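Local structure of first ORF in transposon ISC1904 (Sulfolobus solfataricus, 3ILX) at residues Y8-S13 with E105-E110. The protein probably binds DNA and exchanges its strands as a serine recombinase of an IS607-like transposon, this chain being its resolvase-type catalytic domain. Residues are numbered along the deposited sequence; the frame is centred on the assembly and turned at random.
Sequences YARVSS and EEELVE
R10, next to last in strand 4-11, meets E107 on helix 105-125 in a salt bridge, with R10 NH2 2.6 Å from E107 OE2. The bond is fairly straight, 156° at the hydrogen, and it uses the syn lone pair of the oxygen. R10 NH1 adds a weak bond to E107 OE2, 3.1 Å away, so one carboxylate oxygen sits at the guanidinium edge while the two flat groups stand nearly perpendicular, 79° apart. The bend at chi3 (45°) brings the guanidinium round to E107, and R10 NH1 also donates to S12 OG at 3.1 Å, within the guanidinium plane. With the carbonyls of G42 and D73 also accepting from NH1 and NH2, the group can hardly turn. With an alanine here, E107 OE2 would probably lose its salt-bridge partner and S12 OG this donor, and the G42 and D73 carbonyls theirs.

The other oxygen, E107 OE1, takes a short 2.5 Å bond from a water that accepts from S12 N, and it pairs with R74 as well. R74 also binds the R10 carbonyl, tying the strand end to the same cluster. S12 OG also packs against the E107 side chain, 3.2 Å from its CG and as near its CD, and E110 OE1 approaches S12 CB more loosely. Farther out, S13 OG lies 4.0 Å from E106 OE2, too far for a hydrogen bond.

YARVS matches the Y-x-R-V-S motif of serine recombinases; by its place there S12 is probably the nucleophile, with R10 and R74 nearby, where the start of helix 105-125 meets the C-terminal end of strand 4-11.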
loop_
_atom_site.group_PDB
_atom_site.type_symbol
_atom_site.label_atom_id
_atom_site.label_comp_id
_atom_site.label_asym_id
_atom_site.label_seq_id
_atom_site.Cartn_x
_atom_site.Cartn_y
_atom_site.Cartn_z
ATOM N N TYR A 8 -3.413 18.507 0.938
ATOM C CA TYR A 8 -4.126 17.338 1.401
ATOM C C TYR A 8 -3.861 17.147 2.892
ATOM O O TYR A 8 -2.715 17.063 3.321
ATOM C CB TYR A 8 -3.745 16.082 0.623
ATOM C CG TYR A 8 -4.557 14.913 1.146
ATOM C CD1 TYR A 8 -5.835 14.681 0.680
ATOM C CD2 TYR A 8 -4.070 14.096 2.175
ATOM C CE1 TYR A 8 -6.607 13.652 1.172
ATOM C CE2 TYR A 8 -4.846 13.033 2.675
ATOM C CZ TYR A 8 -6.104 12.825 2.178
ATOM O OH TYR A 8 -6.885 11.767 2.668
ATOM N N ALA A 9 -4.921 17.072 3.687
ATOM C CA ALA A 9 -4.734 16.902 5.122
ATOM C C ALA A 9 -5.607 15.758 5.618
ATOM O O ALA A 9 -6.695 15.562 5.115
ATOM C CB ALA A 9 -5.078 18.187 5.872
ATOM N N ARG A 10 -5.135 15.037 6.629
ATOM C CA ARG A 10 -5.839 13.862 7.131
ATOM C C ARG A 10 -5.514 13.627 8.606
ATOM O O ARG A 10 -4.360 13.742 9.019
ATOM C CB ARG A 10 -5.427 12.599 6.311
ATOM C CG ARG A 10 -6.311 11.321 6.577
ATOM C CD ARG A 10 -5.624 9.977 6.214
ATOM N NE ARG A 10 -4.220 9.876 6.697
ATOM C CZ ARG A 10 -3.877 9.393 7.883
ATOM N NH1 ARG A 10 -4.818 8.989 8.757
ATOM N NH2 ARG A 10 -2.593 9.369 8.226
ATOM N N VAL A 11 -6.532 13.283 9.384
ATOM C CA VAL A 11 -6.353 12.725 10.717
ATOM C C VAL A 11 -7.189 11.442 10.829
ATOM O O VAL A 11 -8.235 11.296 10.170
ATOM C CB VAL A 11 -6.744 13.745 11.853
ATOM C CG1 VAL A 11 -5.848 15.009 11.813
ATOM C CG2 VAL A 11 -8.216 14.133 11.772
ATOM N N SER A 12 -6.736 10.519 11.661
ATOM C CA SER A 12 -7.427 9.250 11.800
ATOM C C SER A 12 -8.712 9.455 12.591
ATOM O O SER A 12 -9.695 8.803 12.315
ATOM C CB SER A 12 -6.549 8.207 12.471
ATOM O OG SER A 12 -5.584 7.743 11.540
ATOM N N SER A 13 -8.653 10.354 13.571
ATOM C CA SER A 13 -9.828 10.920 14.257
ATOM C C SER A 13 -9.520 12.333 14.831
ATOM O O SER A 13 -8.347 12.687 15.068
ATOM C CB SER A 13 -10.318 9.973 15.359
ATOM O OG SER A 13 -9.272 9.634 16.254
ATOM N N GLU A 105 0.855 8.288 18.375
ATOM C CA GLU A 105 1.005 6.928 18.829
ATOM C C GLU A 105 -0.278 6.147 18.594
ATOM O O GLU A 105 -0.233 5.032 18.076
ATOM C CB GLU A 105 1.376 6.900 20.313
ATOM C CG GLU A 105 1.330 5.491 20.898
ATOM C CD GLU A 105 2.034 5.381 22.223
ATOM O OE1 GLU A 105 2.659 6.365 22.658
ATOM O OE2 GLU A 105 1.984 4.295 22.823
ATOM N N GLU A 106 -1.402 6.732 18.984
ATOM C CA GLU A 106 -2.719 6.098 18.852
ATOM C C GLU A 106 -2.995 5.673 17.411
ATOM O O GLU A 106 -3.642 4.655 17.186
ATOM C CB GLU A 106 -3.818 7.065 19.332
ATOM C CG GLU A 106 -5.250 6.518 19.238
ATOM C CD GLU A 106 -6.341 7.589 19.438
ATOM O OE1 GLU A 106 -6.067 8.662 20.032
ATOM O OE2 GLU A 106 -7.485 7.348 18.989
ATOM N N GLU A 107 -2.516 6.467 16.453
ATOM C CA GLU A 107 -2.802 6.223 15.046
ATOM C C GLU A 107 -2.028 4.972 14.600
ATOM O O GLU A 107 -2.595 4.064 13.968
ATOM C CB GLU A 107 -2.474 7.441 14.156
ATOM C CG GLU A 107 -2.596 7.096 12.641
ATOM C CD GLU A 107 -2.412 8.281 11.686
ATOM O OE1 GLU A 107 -2.250 9.421 12.158
ATOM O OE2 GLU A 107 -2.431 8.058 10.445
ATOM N N LEU A 108 -0.758 4.901 14.975
ATOM C CA LEU A 108 0.057 3.756 14.594
ATOM C C LEU A 108 -0.458 2.444 15.181
ATOM O O LEU A 108 -0.406 1.414 14.493
ATOM C CB LEU A 108 1.477 3.924 15.043
ATOM C CG LEU A 108 2.352 4.987 14.403
ATOM C CD1 LEU A 108 3.535 5.203 15.307
ATOM C CD2 LEU A 108 2.800 4.535 13.001
ATOM N N VAL A 109 -0.916 2.499 16.439
ATOM C CA VAL A 109 -1.389 1.323 17.164
ATOM C C VAL A 109 -2.687 0.845 16.523
ATOM O O VAL A 109 -2.927 -0.358 16.352
ATOM C CB VAL A 109 -1.588 1.650 18.674
ATOM C CG1 VAL A 109 -2.352 0.576 19.409
ATOM C CG2 VAL A 109 -0.215 1.907 19.374
ATOM N N GLU A 110 -3.528 1.808 16.176
ATOM C CA GLU A 110 -4.779 1.537 15.515
ATOM C C GLU A 110 -4.548 0.906 14.147
ATOM O O GLU A 110 -5.248 -0.045 13.770
ATOM C CB GLU A 110 -5.549 2.832 15.366
ATOM C CG GLU A 110 -6.861 2.688 14.680
ATOM C CD GLU A 110 -7.457 4.039 14.303
ATOM O OE1 GLU A 110 -7.149 5.070 14.962
ATOM O OE2 GLU A 110 -8.220 4.068 13.324
HETATM O O HOH W 1 -3.989 11.243 12.505
#